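Local atomic coordinates of ferredoxin (Mycobacterium smegmatis, PDB entry 2V2K), a protein that transfers electrons in a wide variety of metabolic reactions, as a seven-iron ferredoxin that carries one [3Fe-4S] and one [4Fe-4S] cluster. Residues Glu27-Leu32 with Val87-Asn92. Residues are numbered along the deposited sequence; the frame is centred on the assembly and turned at random.
Sequences EGARML and VGQTDN
Glu27 and Gln89 lie against each other through their aliphatic parts, Glu27 CG 3.7 Å from Gln89 CG, while their carboxylate and amide planes are turned by 69°. The extended chain of Glu27 carries its carboxylate past Gln89 to Lys12 and Lys14, whose salt bridges hold OE2. Gln89 instead bends at chi2 (-106°), which turns its end along Gly28-Ala29: the methylene Gln89 CG is 3.6 Å from Gly28 O, and the amide NE2 packs 3.6 Å from Ala29 CA, making no hydrogen bond to 27-32. Beside this pair, Thr90 N donates an almost straight bond to Glu27 O (3.1 Å, 166° at the hydrogen), and Gly28 CA makes a CH···O contact with Thr90 O (3.3 Å). One water donates to Glu27 O and Gly88 O and accepts from Thr90 OG1; that hydroxyl also accepts from Asn92 ND2 (2.9 Å), lying in the plane of the Asn92 amide. Past Gly28, the carboxylate of Asp93 accepts the backbone N-H groups of Ala29 and Arg30. The segment 87-92, following helix 84-87, thus fastens the C-terminal extension of this seven-iron ferredoxin to the turn of the 25-27/32-34 beta-hairpin, whose Leu32 touches the [3Fe-4S] cluster.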
loop_
_atom_site.group_PDB
_atom_site.type_symbol
_atom_site.label_atom_id
_atom_site.label_comp_id
_atom_site.label_asym_id
_atom_site.label_seq_id
_atom_site.Cartn_x
_atom_site.Cartn_y
_atom_site.Cartn_z
ATOM N N GLU A 27 1.816 -5.771 -3.937
ATOM C CA GLU A 27 0.844 -6.613 -3.232
ATOM C C GLU A 27 1.463 -7.523 -2.161
ATOM O O GLU A 27 2.375 -8.292 -2.454
ATOM C CB GLU A 27 0.083 -7.487 -4.224
ATOM C CG GLU A 27 -1.117 -8.187 -3.601
ATOM C CD GLU A 27 -1.908 -9.013 -4.577
ATOM O OE1 GLU A 27 -1.605 -8.966 -5.793
ATOM O OE2 GLU A 27 -2.833 -9.742 -4.132
ATOM N N GLY A 28 0.928 -7.438 -0.948
ATOM C CA GLY A 28 1.244 -8.375 0.142
ATOM C C GLY A 28 0.097 -9.374 0.318
ATOM O O GLY A 28 -0.879 -9.353 -0.427
ATOM N N ALA A 29 0.225 -10.245 1.311
ATOM C CA ALA A 29 -0.835 -11.169 1.688
ATOM C C ALA A 29 -2.095 -10.472 2.203
ATOM O O ALA A 29 -3.205 -10.932 1.923
ATOM C CB ALA A 29 -0.313 -12.142 2.748
ATOM N N ARG A 30 -1.929 -9.389 2.975
ATOM C CA ARG A 30 -3.038 -8.710 3.651
ATOM C C ARG A 30 -3.562 -7.439 2.977
ATOM O O ARG A 30 -4.731 -7.086 3.151
ATOM C CB ARG A 30 -2.636 -8.320 5.088
ATOM C CG ARG A 30 -2.209 -9.457 5.974
ATOM C CD ARG A 30 -3.286 -10.515 6.167
ATOM N NE ARG A 30 -4.508 -10.049 6.840
ATOM C CZ ARG A 30 -4.657 -9.881 8.158
ATOM N NH1 ARG A 30 -3.647 -10.095 8.998
ATOM N NH2 ARG A 30 -5.829 -9.484 8.650
ATOM N N MET A 31 -2.690 -6.732 2.271
ATOM C CA MET A 31 -3.049 -5.444 1.636
ATOM C C MET A 31 -2.036 -5.113 0.533
ATOM O O MET A 31 -1.095 -5.877 0.304
ATOM C CB MET A 31 -3.131 -4.292 2.675
ATOM C CG MET A 31 -1.846 -4.025 3.432
ATOM S SD MET A 31 -2.001 -2.799 4.758
ATOM C CE MET A 31 -2.178 -1.261 3.866
ATOM N N LEU A 32 -2.286 -4.009 -0.180
ATOM C CA LEU A 32 -1.297 -3.398 -1.070
ATOM C C LEU A 32 -0.560 -2.259 -0.339
ATOM O O LEU A 32 -1.043 -1.739 0.653
ATOM C CB LEU A 32 -1.931 -2.889 -2.364
ATOM C CG LEU A 32 -1.990 -3.975 -3.430
ATOM C CD1 LEU A 32 -2.977 -5.060 -2.966
ATOM C CD2 LEU A 32 -2.364 -3.417 -4.797
ATOM N N VAL A 87 7.424 -8.291 -9.795
ATOM C CA VAL A 87 7.516 -8.862 -8.446
ATOM C C VAL A 87 6.305 -9.758 -8.107
ATOM O O VAL A 87 6.459 -10.853 -7.539
ATOM C CB VAL A 87 7.641 -7.717 -7.386
ATOM C CG1 VAL A 87 7.664 -8.258 -5.985
ATOM C CG2 VAL A 87 8.913 -6.891 -7.649
ATOM N N GLY A 88 5.108 -9.287 -8.448
ATOM C CA GLY A 88 3.873 -9.974 -8.082
ATOM C C GLY A 88 3.636 -9.956 -6.577
ATOM O O GLY A 88 4.251 -9.150 -5.855
ATOM N N GLN A 89 2.752 -10.841 -6.100
ATOM C CA GLN A 89 2.426 -10.892 -4.682
ATOM C C GLN A 89 3.582 -11.503 -3.916
ATOM O O GLN A 89 4.120 -12.525 -4.343
ATOM C CB GLN A 89 1.158 -11.727 -4.416
ATOM C CG GLN A 89 0.512 -11.455 -3.052
ATOM C CD GLN A 89 0.692 -12.543 -2.005
ATOM O OE1 GLN A 89 1.807 -13.005 -1.729
ATOM N NE2 GLN A 89 -0.427 -12.949 -1.388
ATOM N N THR A 90 3.954 -10.897 -2.790
ATOM C CA THR A 90 5.010 -11.435 -1.932
ATOM C C THR A 90 4.613 -11.321 -0.455
ATOM O O THR A 90 3.886 -10.413 -0.067
ATOM C CB THR A 90 6.390 -10.756 -2.149
ATOM O OG1 THR A 90 6.303 -9.365 -1.846
ATOM C CG2 THR A 90 6.889 -10.923 -3.575
ATOM N N ASP A 91 5.103 -12.257 0.362
ATOM C CA ASP A 91 4.733 -12.318 1.778
ATOM C C ASP A 91 5.673 -11.439 2.601
ATOM O O ASP A 91 6.380 -11.920 3.491
ATOM C CB ASP A 91 4.699 -13.779 2.276
ATOM N N ASN A 92 5.660 -10.141 2.296
ATOM C CA ASN A 92 6.532 -9.180 2.954
ATOM C C ASN A 92 5.803 -8.259 3.936
ATOM O O ASN A 92 6.390 -7.320 4.456
ATOM C CB ASN A 92 7.296 -8.373 1.885
ATOM C CG ASN A 92 8.512 -9.115 1.360
ATOM O OD1 ASN A 92 9.468 -9.332 2.099
ATOM N ND2 ASN A 92 8.482 -9.512 0.092
HETATM O O HOH W 1 4.933 -7.722 -3.675
HETATM O O HOH W 2 3.079 -6.603 -6.444
#